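Local coordinates for protein dihydroorotase (Saccharomyces cerevisiae S288C, PDB 6L0A) that catalyses the reversible, zinc-dependent interconversion of N-carbamoyl-L-aspartate and dihydroorotate, the third step of de novo pyrimidine biosynthesis, at residues G33-A38 with S281-Y286; F74-D79 with S118-I123; A126-N131 with N169-L174; A156-L161 with S183-K188; K329-I334 with G352-W357. All blocks are in the same frame, centred on the assembly; numbering follows the deposited sequence.

Contact 1. Residues G33-A38 with S281-Y286; sequences GGVSIA and SFAIPY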
# COMPACT_ATOMS: atom_id res chain seq x y z
N GLY C 33 25.21 12.60 6.52
CA GLY C 33 24.12 13.12 5.73
C GLY C 33 23.95 14.62 5.74
O GLY C 33 23.05 15.14 5.07
N GLY C 34 24.78 15.35 6.47
CA GLY C 34 24.77 16.79 6.42
C GLY C 34 24.03 17.48 7.55
O GLY C 34 23.68 18.65 7.39
N VAL C 35 23.80 16.81 8.67
CA VAL C 35 22.94 17.30 9.75
C VAL C 35 23.79 17.58 10.98
O VAL C 35 24.51 16.70 11.46
CB VAL C 35 21.82 16.29 10.08
CG1 VAL C 35 21.11 16.68 11.36
CG2 VAL C 35 20.85 16.18 8.90
N SER C 36 23.69 18.81 11.50
CA SER C 36 24.42 19.22 12.69
C SER C 36 23.64 18.95 13.97
O SER C 36 24.23 18.53 14.98
CB SER C 36 24.77 20.71 12.60
OG SER C 36 25.28 21.17 13.84
N ILE C 37 22.33 19.18 13.94
CA ILE C 37 21.44 19.12 15.10
C ILE C 37 20.37 18.07 14.82
O ILE C 37 19.73 18.11 13.77
CB ILE C 37 20.78 20.49 15.36
CG1 ILE C 37 21.82 21.58 15.61
CG2 ILE C 37 19.80 20.40 16.53
CD1 ILE C 37 21.34 22.97 15.22
N ALA C 38 20.18 17.15 15.77
CA ALA C 38 19.20 16.07 15.63
C ALA C 38 18.27 16.03 16.83
O ALA C 38 18.72 16.05 17.98
CB ALA C 38 19.91 14.71 15.50
N SER C 281 21.59 8.76 5.83
CA SER C 281 22.90 8.79 5.17
C SER C 281 23.00 9.85 4.08
O SER C 281 24.12 10.26 3.72
CB SER C 281 23.23 7.42 4.58
OG SER C 281 23.61 6.48 5.58
N PHE C 282 21.88 10.30 3.52
CA PHE C 282 21.92 11.30 2.46
C PHE C 282 20.86 12.37 2.68
O PHE C 282 20.35 12.95 1.72
CB PHE C 282 21.77 10.65 1.08
CG PHE C 282 22.81 9.61 0.81
CD1 PHE C 282 24.04 9.97 0.27
CD2 PHE C 282 22.60 8.28 1.13
CE1 PHE C 282 25.02 9.03 0.04
CE2 PHE C 282 23.57 7.33 0.91
CZ PHE C 282 24.79 7.71 0.37
N ALA C 283 20.55 12.64 3.95
CA ALA C 283 19.40 13.46 4.31
C ALA C 283 19.38 14.79 3.55
O ALA C 283 18.42 15.10 2.84
CB ALA C 283 19.40 13.69 5.82
N ILE C 284 20.43 15.60 3.69
CA ILE C 284 20.38 16.92 3.07
C ILE C 284 20.45 16.81 1.54
O ILE C 284 19.69 17.51 0.86
CB ILE C 284 21.49 17.83 3.62
CG1 ILE C 284 21.30 18.00 5.13
CG2 ILE C 284 21.41 19.19 2.94
CD1 ILE C 284 20.01 18.72 5.50
N PRO C 285 21.32 15.98 0.96
CA PRO C 285 21.26 15.78 -0.51
C PRO C 285 19.88 15.40 -1.05
O PRO C 285 19.52 15.88 -2.14
CB PRO C 285 22.28 14.66 -0.74
CG PRO C 285 23.28 14.84 0.35
CD PRO C 285 22.48 15.28 1.55
N TYR C 286 19.09 14.58 -0.34
CA TYR C 286 17.72 14.30 -0.79
C TYR C 286 16.91 15.58 -0.90
O TYR C 286 16.21 15.81 -1.90
CB TYR C 286 17.00 13.34 0.17
CG TYR C 286 17.50 11.92 0.26
CD1 TYR C 286 17.63 11.12 -0.87
CD2 TYR C 286 17.80 11.36 1.49
CE1 TYR C 286 18.07 9.82 -0.77
CE2 TYR C 286 18.24 10.06 1.61
CZ TYR C 286 18.38 9.29 0.47
OH TYR C 286 18.82 8.01 0.59
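Gly33 O receives the backbone N-H of Ile284 at 3.0 Å, and this is the one hydrogen bond joining the two segments. The bond is nearly straight, 166° at the hydrogen. The donor lies in the first turn of helix 283-293, whose N-H groups have no preceding turn to supply a carbonyl; Phe282 is the N-cap, and a distant carbonyl serves as acceptor. Close packing against carbonyls goes with the bond: Gly33 CA lies 3.5 Å from Ser281 O in a CA-H...O contact, and the Pro285 ring rests its CD 3.6 Å from Gly33 O. Ile284 turns CG1 beside its backbone N (chi1 -60°), laying that methylene 3.3 Å from Gly34 O. The apolar part is small: Val35 CG2 touches Ala283 CB and Ile284 CG1, both at 4.2 Å. Gly34 closes helix 20-32 with a Schellman motif at positive phi, and its carbonyl is hydrogen-bonded by Thr10 OG1. These backbone angles alone favour glycine, and Ile284 CG1 and Ala283 N probably leave little room for a CB on Gly34 and Gly33 respectively. The chemistry implies a junction of main chains: two glycines let one helix end against the start of another.

Contact 2. Residues F74-D79 with S118-I123; sequences FYLSKD and SAFYPI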
# COMPACT_ATOMS: atom_id res chain seq x y z
N PHE C 74 11.01 12.70 25.67
CA PHE C 74 10.26 11.64 26.33
C PHE C 74 9.17 11.11 25.40
O PHE C 74 8.66 11.82 24.53
CB PHE C 74 9.60 12.15 27.62
CG PHE C 74 10.51 12.19 28.82
CD1 PHE C 74 11.62 11.35 28.92
CD2 PHE C 74 10.22 13.04 29.88
CE1 PHE C 74 12.44 11.38 30.06
CE2 PHE C 74 11.03 13.10 31.00
CZ PHE C 74 12.14 12.27 31.10
N TYR C 75 8.79 9.86 25.64
CA TYR C 75 7.66 9.22 24.99
C TYR C 75 6.41 9.46 25.83
O TYR C 75 6.44 9.27 27.05
CB TYR C 75 7.99 7.74 24.88
CG TYR C 75 7.06 6.77 24.21
CD1 TYR C 75 5.89 6.33 24.84
CD2 TYR C 75 7.40 6.20 22.99
CE1 TYR C 75 5.07 5.38 24.23
CE2 TYR C 75 6.59 5.25 22.38
CZ TYR C 75 5.43 4.85 23.00
OH TYR C 75 4.64 3.90 22.40
N LEU C 76 5.32 9.90 25.21
CA LEU C 76 4.11 10.21 25.98
C LEU C 76 3.45 8.90 26.42
O LEU C 76 2.80 8.21 25.63
CB LEU C 76 3.15 11.07 25.16
CG LEU C 76 1.94 11.63 25.95
CD1 LEU C 76 2.41 12.58 27.02
CD2 LEU C 76 0.95 12.36 25.04
N SER C 77 3.61 8.55 27.69
CA SER C 77 3.16 7.24 28.16
C SER C 77 2.34 7.37 29.43
O SER C 77 2.34 8.41 30.09
CB SER C 77 4.33 6.27 28.39
OG SER C 77 4.82 6.33 29.71
N LYS C 78 1.64 6.29 29.74
CA LYS C 78 0.86 6.21 30.98
C LYS C 78 1.69 6.52 32.21
O LYS C 78 1.14 7.03 33.20
CB LYS C 78 0.29 4.79 31.13
CG LYS C 78 -0.82 4.41 30.18
CD LYS C 78 -1.20 2.96 30.43
CE LYS C 78 -0.75 2.10 29.29
NZ LYS C 78 -1.33 2.63 28.03
N ASP C 79 3.00 6.27 32.16
CA ASP C 79 3.86 6.37 33.32
C ASP C 79 4.34 7.80 33.59
O ASP C 79 4.79 8.09 34.70
CB ASP C 79 5.06 5.44 33.15
CG ASP C 79 4.65 3.99 32.94
OD1 ASP C 79 3.59 3.59 33.48
OD2 ASP C 79 5.36 3.26 32.23
N SER C 118 -7.64 13.75 27.32
CA SER C 118 -7.89 14.49 28.56
C SER C 118 -7.04 13.98 29.71
O SER C 118 -6.64 14.76 30.58
CB SER C 118 -9.37 14.41 28.92
OG SER C 118 -9.67 13.14 29.47
N ALA C 119 -6.76 12.67 29.75
CA ALA C 119 -5.97 12.10 30.83
C ALA C 119 -4.54 12.62 30.84
O ALA C 119 -3.87 12.51 31.87
CB ALA C 119 -5.95 10.57 30.73
N PHE C 120 -4.06 13.17 29.73
CA PHE C 120 -2.71 13.72 29.67
C PHE C 120 -2.69 15.23 29.81
O PHE C 120 -1.63 15.83 29.72
CB PHE C 120 -2.02 13.28 28.36
CG PHE C 120 -1.82 11.80 28.28
CD1 PHE C 120 -0.69 11.21 28.84
CD2 PHE C 120 -2.79 10.98 27.72
CE1 PHE C 120 -0.51 9.85 28.81
CE2 PHE C 120 -2.62 9.61 27.69
CZ PHE C 120 -1.48 9.04 28.23
N TYR C 121 -3.84 15.87 30.05
CA TYR C 121 -3.84 17.32 30.18
C TYR C 121 -2.94 17.82 31.31
O TYR C 121 -2.30 18.87 31.13
CB TYR C 121 -5.29 17.83 30.35
CG TYR C 121 -5.91 18.22 29.02
CD1 TYR C 121 -5.71 17.44 27.88
CD2 TYR C 121 -6.69 19.36 28.90
CE1 TYR C 121 -6.26 17.80 26.65
CE2 TYR C 121 -7.24 19.73 27.68
CZ TYR C 121 -7.02 18.94 26.56
OH TYR C 121 -7.57 19.29 25.34
N PRO C 122 -2.81 17.14 32.46
CA PRO C 122 -1.79 17.57 33.43
C PRO C 122 -0.37 17.55 32.88
O PRO C 122 0.44 18.43 33.22
CB PRO C 122 -1.97 16.58 34.58
CG PRO C 122 -3.41 16.22 34.51
CD PRO C 122 -3.71 16.12 33.03
N ILE C 123 -0.04 16.58 32.02
CA ILE C 123 1.27 16.57 31.36
C ILE C 123 1.42 17.80 30.47
O ILE C 123 2.43 18.50 30.51
CB ILE C 123 1.46 15.27 30.56
CG1 ILE C 123 1.30 14.03 31.44
CG2 ILE C 123 2.83 15.29 29.84
CD1 ILE C 123 2.37 13.90 32.51
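Leu76 meets Phe120 and Ile123 with one methyl, and from there the chain runs past the rim of the phenylalanine ring. With CG opposite the backbone N (chi1 -171°), the leucine side chain extends toward the other segment, although its CB sets out at an angle to the partner. Its CD1 then lies 3.8 Å from Phe120 CD1, near the ring's rim, and 3.9 Å from Ile123 CG2 in the first turn of helix 121-130. The other methyl, CD2, lies more loosely over one face of the Phe120 ring. With only a CB left, as in an alanine, the ring face is likely to lose its methyl and a gap to open beside Ile123 CG2.

At Ser77 the main chain takes over. Its carbonyl O approaches Phe120 CE1 at 3.4 Å from the edge, near the ring plane, where the slightly positive ring hydrogens point. The serine side chain turns elsewhere: OG accepts the N-H of Asp79 at 3.1 Å, forming an ST turn that bends the loop locally. Lys78 then brings its backbone N to 4.3 Å from Phe120 CE1, again at the ring edge.

Beyond the pair, Pro82 at the start of helix 82-90 also packs on Ile123. The loop after strand 69-71 is thus packed on the start of helix 121-130 by apolar chemistry with one polar margin: dispersion holds Leu76 to the ring and to Ile123, while the ring's polarised edge gives a loop carbonyl a weakly favourable neighbour, without any hydrogen bond between the segments.

Contact 3. Residues A126-N131 with N169-L174; sequences AMQEEN and NDFPNL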
# COMPACT_ATOMS: atom_id res chain seq x y z
N ALA C 126 2.09 20.95 32.33
CA ALA C 126 3.49 21.03 32.78
C ALA C 126 4.42 21.36 31.61
O ALA C 126 5.30 22.21 31.74
CB ALA C 126 3.89 19.73 33.46
N MET C 127 4.22 20.70 30.47
CA MET C 127 5.02 21.03 29.29
C MET C 127 4.89 22.50 28.92
O MET C 127 5.88 23.15 28.57
CB MET C 127 4.60 20.15 28.11
CG MET C 127 4.95 18.70 28.29
SD MET C 127 4.32 17.71 26.92
CE MET C 127 5.35 18.37 25.61
N GLN C 128 3.66 23.02 28.94
CA GLN C 128 3.43 24.42 28.56
C GLN C 128 4.20 25.36 29.48
O GLN C 128 4.84 26.32 29.03
CB GLN C 128 1.93 24.72 28.58
CG GLN C 128 1.55 26.10 28.05
CD GLN C 128 0.04 26.28 27.91
OE1 GLN C 128 -0.46 26.64 26.83
NE2 GLN C 128 -0.69 26.03 28.99
N GLU C 129 4.16 25.09 30.78
CA GLU C 129 4.89 25.93 31.73
C GLU C 129 6.39 25.85 31.53
O GLU C 129 7.11 26.81 31.84
CB GLU C 129 4.53 25.52 33.16
CG GLU C 129 3.10 25.83 33.55
CD GLU C 129 2.70 25.14 34.84
OE1 GLU C 129 3.53 24.40 35.40
OE2 GLU C 129 1.54 25.32 35.28
N GLU C 130 6.90 24.74 31.01
CA GLU C 130 8.34 24.56 30.85
C GLU C 130 8.83 24.89 29.45
O GLU C 130 10.02 24.73 29.17
CB GLU C 130 8.75 23.13 31.23
CG GLU C 130 8.46 22.73 32.68
CD GLU C 130 9.43 23.36 33.69
OE1 GLU C 130 10.35 24.11 33.28
OE2 GLU C 130 9.26 23.10 34.90
N ASN C 131 7.93 25.35 28.56
CA ASN C 131 8.28 25.70 27.19
C ASN C 131 8.87 24.50 26.43
O ASN C 131 9.81 24.64 25.65
CB ASN C 131 9.23 26.90 27.13
CG ASN C 131 9.20 27.59 25.77
OD1 ASN C 131 8.26 27.42 24.98
ND2 ASN C 131 10.24 28.38 25.48
N ASN C 169 -6.07 24.94 20.84
CA ASN C 169 -6.99 25.84 21.54
C ASN C 169 -6.84 25.73 23.05
O ASN C 169 -6.76 26.75 23.75
CB ASN C 169 -8.43 25.52 21.12
CG ASN C 169 -9.41 26.59 21.55
OD1 ASN C 169 -9.37 27.72 21.06
ND2 ASN C 169 -10.28 26.25 22.49
N ASP C 170 -6.77 24.50 23.59
CA ASP C 170 -6.75 24.29 25.03
C ASP C 170 -5.40 24.61 25.67
O ASP C 170 -5.34 24.79 26.89
CB ASP C 170 -7.11 22.84 25.37
CG ASP C 170 -8.57 22.56 25.16
OD1 ASP C 170 -9.30 23.50 24.80
OD2 ASP C 170 -8.98 21.39 25.34
N PHE C 171 -4.33 24.67 24.88
CA PHE C 171 -2.99 24.99 25.39
C PHE C 171 -2.35 25.99 24.44
O PHE C 171 -1.40 25.66 23.72
CB PHE C 171 -2.13 23.74 25.55
CG PHE C 171 -2.68 22.75 26.54
CD1 PHE C 171 -3.52 21.73 26.12
CD2 PHE C 171 -2.37 22.85 27.89
CE1 PHE C 171 -4.03 20.82 27.03
CE2 PHE C 171 -2.88 21.94 28.81
CZ PHE C 171 -3.71 20.92 28.38
N PRO C 172 -2.82 27.24 24.45
CA PRO C 172 -2.44 28.18 23.38
C PRO C 172 -0.99 28.63 23.40
O PRO C 172 -0.51 29.17 22.39
CB PRO C 172 -3.39 29.37 23.61
CG PRO C 172 -3.65 29.33 25.08
CD PRO C 172 -3.71 27.87 25.45
N ASN C 173 -0.26 28.44 24.50
CA ASN C 173 1.14 28.82 24.58
C ASN C 173 2.08 27.65 24.34
O ASN C 173 3.30 27.84 24.31
CB ASN C 173 1.46 29.45 25.94
CG ASN C 173 0.72 30.76 26.14
OD1 ASN C 173 0.63 31.59 25.23
ND2 ASN C 173 0.20 30.96 27.35
N LEU C 174 1.54 26.44 24.16
CA LEU C 174 2.36 25.25 23.96
C LEU C 174 2.84 25.16 22.52
O LEU C 174 2.04 25.26 21.59
CB LEU C 174 1.54 24.01 24.34
CG LEU C 174 2.13 22.61 24.17
CD1 LEU C 174 3.36 22.46 25.04
CD2 LEU C 174 1.10 21.53 24.50
O HOH W 1 4.96 26.79 26.33
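Phe171 meets the amide of Gln128 as the chain leaves helix 156-170. The ring offers its edge, with CD2 lying 3.8 Å from Gln128 NE2 near the ring plane, and the amide and ring planes stand 58° apart. Phe171 also begins a type I beta turn that ends at Leu174, and the glutamine carbonyl is inserted into this turn. Pro172 touches it through CD, 3.7 Å from Gln128 OE1. At Asn173 the contact becomes a hydrogen bond: its backbone N donates to Gln128 OE1 at 3.0 Å, with 144° at the hydrogen and the donor somewhat tilted from the carbonyl plane. Gln128 reaches this far because CG stands opposite its backbone N (chi1 -173°) and the chain stays extended beyond it. A water adds a second link, 2.8 Å from Asn173 O and 2.7 Å from Gln128 O. Leu174 packs its CD1 against Met127 CB at 4.0 Å.

The turn leads directly into strand 175-178, and Asn131 ends helix 121-130 in a Schellman motif just before strand 133-136. Met127 and Leu174 both lie on Leu134 of that strand, while Tyr121 packs edge-to-face with Phe171. Two helices are thus pinned together where each turns back into the parallel sheet.

Contact 4. Residues A156-L161 with S183-K188; sequences AEEAFL and SESAIK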
# COMPACT_ATOMS: atom_id res chain seq x y z
N ALA C 156 -6.40 8.63 8.06
CA ALA C 156 -6.15 8.68 9.50
C ALA C 156 -5.52 10.01 9.93
O ALA C 156 -5.76 10.47 11.05
CB ALA C 156 -5.27 7.50 9.93
N GLU C 157 -4.72 10.63 9.06
CA GLU C 157 -4.13 11.93 9.36
C GLU C 157 -5.19 13.03 9.33
O GLU C 157 -5.29 13.84 10.26
CB GLU C 157 -3.00 12.23 8.37
CG GLU C 157 -2.40 13.59 8.55
CD GLU C 157 -1.18 13.80 7.67
OE1 GLU C 157 -1.21 14.70 6.83
OE2 GLU C 157 -0.20 13.04 7.81
N GLU C 158 -5.99 13.08 8.26
CA GLU C 158 -7.10 14.03 8.21
C GLU C 158 -8.02 13.88 9.42
O GLU C 158 -8.46 14.88 10.00
CB GLU C 158 -7.88 13.84 6.91
CG GLU C 158 -8.98 14.85 6.67
CD GLU C 158 -9.65 14.61 5.33
OE1 GLU C 158 -10.74 14.00 5.30
OE2 GLU C 158 -9.05 14.99 4.30
N ALA C 159 -8.29 12.63 9.82
CA ALA C 159 -9.17 12.39 10.97
C ALA C 159 -8.58 12.93 12.27
O ALA C 159 -9.34 13.21 13.21
CB ALA C 159 -9.44 10.89 11.11
N PHE C 160 -7.26 13.07 12.35
CA PHE C 160 -6.59 13.58 13.54
C PHE C 160 -6.67 15.10 13.65
O PHE C 160 -6.46 15.64 14.75
CB PHE C 160 -5.12 13.15 13.52
CG PHE C 160 -4.36 13.52 14.76
CD1 PHE C 160 -4.32 12.65 15.85
CD2 PHE C 160 -3.67 14.73 14.84
CE1 PHE C 160 -3.61 12.98 17.00
CE2 PHE C 160 -2.97 15.07 15.99
CZ PHE C 160 -2.93 14.18 17.06
N LEU C 161 -6.93 15.80 12.55
CA LEU C 161 -6.80 17.26 12.57
C LEU C 161 -7.70 17.94 13.59
O LEU C 161 -7.24 18.90 14.23
CB LEU C 161 -7.04 17.80 11.15
CG LEU C 161 -5.97 17.40 10.13
CD1 LEU C 161 -6.33 17.94 8.74
CD2 LEU C 161 -4.60 17.90 10.56
N SER C 183 -0.59 14.91 4.02
CA SER C 183 -1.82 15.17 3.28
C SER C 183 -2.00 16.65 3.00
O SER C 183 -1.58 17.50 3.79
CB SER C 183 -3.03 14.64 4.04
OG SER C 183 -3.26 15.40 5.22
N GLU C 184 -2.64 16.95 1.87
CA GLU C 184 -3.03 18.33 1.59
C GLU C 184 -3.90 18.88 2.69
O GLU C 184 -3.78 20.07 3.05
CB GLU C 184 -3.76 18.41 0.24
CG GLU C 184 -4.23 19.82 -0.05
CD GLU C 184 -4.98 19.95 -1.36
OE1 GLU C 184 -5.88 19.12 -1.61
OE2 GLU C 184 -4.65 20.87 -2.14
N SER C 185 -4.79 18.05 3.25
CA SER C 185 -5.65 18.51 4.33
C SER C 185 -4.84 19.03 5.50
O SER C 185 -5.16 20.07 6.08
CB SER C 185 -6.58 17.38 4.79
OG SER C 185 -7.57 17.13 3.81
N ALA C 186 -3.77 18.31 5.87
CA ALA C 186 -2.94 18.75 6.98
C ALA C 186 -2.22 20.05 6.65
O ALA C 186 -2.13 20.94 7.51
CB ALA C 186 -1.94 17.67 7.37
N ILE C 187 -1.70 20.18 5.43
CA ILE C 187 -1.01 21.41 5.03
C ILE C 187 -1.95 22.61 5.16
O ILE C 187 -1.58 23.65 5.71
CB ILE C 187 -0.46 21.29 3.60
CG1 ILE C 187 0.65 20.24 3.51
CG2 ILE C 187 0.08 22.64 3.11
CD1 ILE C 187 1.70 20.35 4.62
N LYS C 188 -3.18 22.47 4.66
CA LYS C 188 -4.16 23.55 4.78
C LYS C 188 -4.42 23.92 6.23
O LYS C 188 -4.57 25.10 6.56
CB LYS C 188 -5.48 23.16 4.11
CG LYS C 188 -5.48 23.17 2.62
CD LYS C 188 -6.93 23.10 2.16
CE LYS C 188 -7.04 22.70 0.73
NZ LYS C 188 -8.47 22.61 0.34
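Glu157 and Glu158 reach from one helix to two serines at the start of the next. Glu157 OE1 accepts from Ser183 OG at 2.7 Å and, through a weak, bent bond, from Ser183 N at 2.9 Å; the hydroxyl meets the oxygen on its anti side, 32° out of the carboxylate plane. Nearer the surface, Ser185 OG donates to Glu158 OE2 at 2.6 Å, also on the anti side. Leu161 lies beside these polar links, its CD1 3.6 Å from Ser185 O and its CD2 4.2 Å from Ala186 CB.

The second shell fixes the first. Ser183 is the N-cap of helix 184-193, and its OG accepts Ala186 N at 3.0 Å while giving its proton to Glu157. The other oxygen of Glu157, OE2, is hydrogen-bonded by Thr182 OG1, so the buried carboxylate is held at both ends. Leu178 of strand 175-178 touches both Leu161 and Ala186. The segment axes, 27° apart in direction, approach to 9.1 Å.

Glu157 lies about 6 Å, side chain to side chain, from His180, a zinc ligand. The chemistry implies a short chain of hydrogen bonds in which the Glu157 carboxylate orients the capping hydroxyl, and the negative charge of that carboxylate probably suits the positive end of the helix dipole.

Contact 5. Residues K329-I334 with G352-W357; sequences KKEQVI and GDKLSW
The two backbones run antiparallel, Gln332 and Leu355 forming a hydrogen-bonded pair whose two N-H...O bonds are both 2.9 Å, and Ile334 N carries the ladder on to Asp353 O before Gly352 N returns a bond to Ile334 O.

Gln332 adds a side-chain rung. Its NE2 donates to Trp357 O at 2.8 Å, in the plane of that carbonyl and on a lone pair; the amide gets there with CG placed between the backbone N and the carbonyl carbon (chi1 61°). At the far end, Lys329 lays its CD over the indole of Trp357, 3.6 Å from the centroid of the six-membered ring and 16° off its normal, a CH-pi contact. The lysine ammonium continues to a salt bridge with Glu292, to which Trp357 NE1 is also weakly bonded. Replacing Trp357 by an alanine is likely to take the platform from under the Lys329 methylenes and cost Glu292 its indole bond. On the face that bears Gln332, Ile334 CD1 packs on Leu355 CG at 3.8 Å. The charged ends of Glu331 and Lys354 do not pair; the lysine CD lies 3.8 Å from the glutamate CD.

Leu355 and Ile334 rest on helix 283-293. The pairing is typical of an edge strand in an antiparallel sheet: 332-333 lies outermost beside 354-362, consistent with the small beta sheet that accompanies the barrel in many amidohydrolases.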
# COMPACT_ATOMS: atom_id res chain seq x y z
N LYS C 329 27.81 20.86 -5.58
CA LYS C 329 27.14 20.25 -6.74
C LYS C 329 28.03 19.17 -7.36
O LYS C 329 28.54 19.29 -8.48
CB LYS C 329 26.77 21.33 -7.74
CG LYS C 329 25.96 20.89 -8.96
CD LYS C 329 24.52 20.57 -8.62
CE LYS C 329 23.68 20.34 -9.89
NZ LYS C 329 23.19 21.61 -10.49
N LYS C 330 28.24 18.10 -6.60
CA LYS C 330 28.94 16.91 -7.07
C LYS C 330 27.93 15.76 -7.12
O LYS C 330 27.45 15.30 -6.08
CB LYS C 330 30.12 16.56 -6.17
CG LYS C 330 30.66 15.14 -6.38
CD LYS C 330 31.65 15.07 -7.54
CE LYS C 330 31.83 13.63 -8.03
NZ LYS C 330 31.07 13.36 -9.29
N GLU C 331 27.61 15.33 -8.33
CA GLU C 331 26.68 14.22 -8.52
C GLU C 331 27.20 12.95 -7.85
O GLU C 331 28.41 12.69 -7.84
CB GLU C 331 26.48 14.00 -10.03
CG GLU C 331 25.53 12.89 -10.43
CD GLU C 331 25.51 12.71 -11.93
OE1 GLU C 331 24.74 13.43 -12.60
OE2 GLU C 331 26.28 11.86 -12.45
N GLN C 332 26.29 12.17 -7.26
CA GLN C 332 26.67 10.93 -6.59
C GLN C 332 25.55 9.91 -6.73
O GLN C 332 24.41 10.25 -7.07
CB GLN C 332 26.98 11.17 -5.11
CG GLN C 332 25.79 11.71 -4.32
CD GLN C 332 26.09 11.87 -2.84
OE1 GLN C 332 26.66 10.97 -2.21
NE2 GLN C 332 25.72 13.02 -2.28
N VAL C 333 25.88 8.66 -6.44
CA VAL C 333 24.98 7.53 -6.64
C VAL C 333 24.73 6.89 -5.29
O VAL C 333 25.68 6.46 -4.61
CB VAL C 333 25.56 6.51 -7.64
CG1 VAL C 333 24.80 5.18 -7.54
CG2 VAL C 333 25.50 7.06 -9.06
N ILE C 334 23.47 6.84 -4.89
CA ILE C 334 23.10 6.20 -3.62
C ILE C 334 23.41 4.71 -3.70
O ILE C 334 23.03 4.06 -4.69
CB ILE C 334 21.62 6.43 -3.31
CG1 ILE C 334 21.32 7.93 -3.24
CG2 ILE C 334 21.22 5.73 -2.02
CD1 ILE C 334 19.86 8.27 -3.45
N GLY C 352 20.36 3.30 -5.33
CA GLY C 352 20.76 3.21 -6.72
C GLY C 352 20.54 4.46 -7.54
O GLY C 352 21.04 4.52 -8.67
N ASP C 353 19.82 5.45 -7.01
CA ASP C 353 19.50 6.63 -7.80
C ASP C 353 20.65 7.63 -7.79
O ASP C 353 21.61 7.53 -7.02
CB ASP C 353 18.24 7.31 -7.27
CG ASP C 353 16.99 6.53 -7.56
OD1 ASP C 353 17.08 5.48 -8.25
OD2 ASP C 353 15.91 6.96 -7.10
N LYS C 354 20.53 8.63 -8.67
CA LYS C 354 21.46 9.75 -8.73
C LYS C 354 20.96 10.91 -7.88
O LYS C 354 19.76 11.17 -7.82
CB LYS C 354 21.63 10.24 -10.17
CG LYS C 354 22.66 9.51 -11.00
CD LYS C 354 22.76 10.14 -12.38
CE LYS C 354 22.60 9.10 -13.47
NZ LYS C 354 21.20 8.62 -13.60
N LEU C 355 21.90 11.61 -7.24
CA LEU C 355 21.64 12.86 -6.54
C LEU C 355 22.58 13.92 -7.10
O LEU C 355 23.77 13.66 -7.28
CB LEU C 355 21.85 12.70 -5.03
CG LEU C 355 20.84 11.83 -4.28
CD1 LEU C 355 21.19 11.76 -2.81
CD2 LEU C 355 19.45 12.38 -4.47
N SER C 356 22.04 15.11 -7.37
CA SER C 356 22.84 16.17 -8.00
C SER C 356 23.82 16.83 -7.04
O SER C 356 24.77 17.47 -7.50
CB SER C 356 21.91 17.24 -8.59
OG SER C 356 21.31 16.81 -9.80
N TRP C 357 23.62 16.69 -5.73
CA TRP C 357 24.40 17.41 -4.73
C TRP C 357 25.07 16.45 -3.75
O TRP C 357 24.62 15.32 -3.55
CB TRP C 357 23.54 18.39 -3.95
CG TRP C 357 22.91 19.42 -4.79
CD1 TRP C 357 21.75 19.31 -5.49
CD2 TRP C 357 23.41 20.74 -5.03
NE1 TRP C 357 21.48 20.49 -6.15
CE2 TRP C 357 22.49 21.38 -5.88
CE3 TRP C 357 24.54 21.44 -4.60
CZ2 TRP C 357 22.67 22.69 -6.32
CZ3 TRP C 357 24.71 22.75 -5.04
CH2 TRP C 357 23.78 23.36 -5.88

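Overall arrangement
From the N terminus, residues 33-38 wait longest for their partner: contact 1 closes only at 281-286, and contacts 2, 3 and 4 all fall within the span it encloses. There, contact 2 ties the loop after strand 69-71 to the start of helix 121-130, and contact 3 follows, fastening the far end of that helix to the end of helix 156-170. Contacts 2 and 3 touch through Tyr121 and Phe171. Contact 4 crosses contact 3, their segments alternating along the chain; it shares helix 156-170 and joins it to helix 184-193 near the zinc site. Contact 5 closes last, in series, yet packs against contact 1, bringing the antiparallel sheet of the chain termini onto helix 283-293.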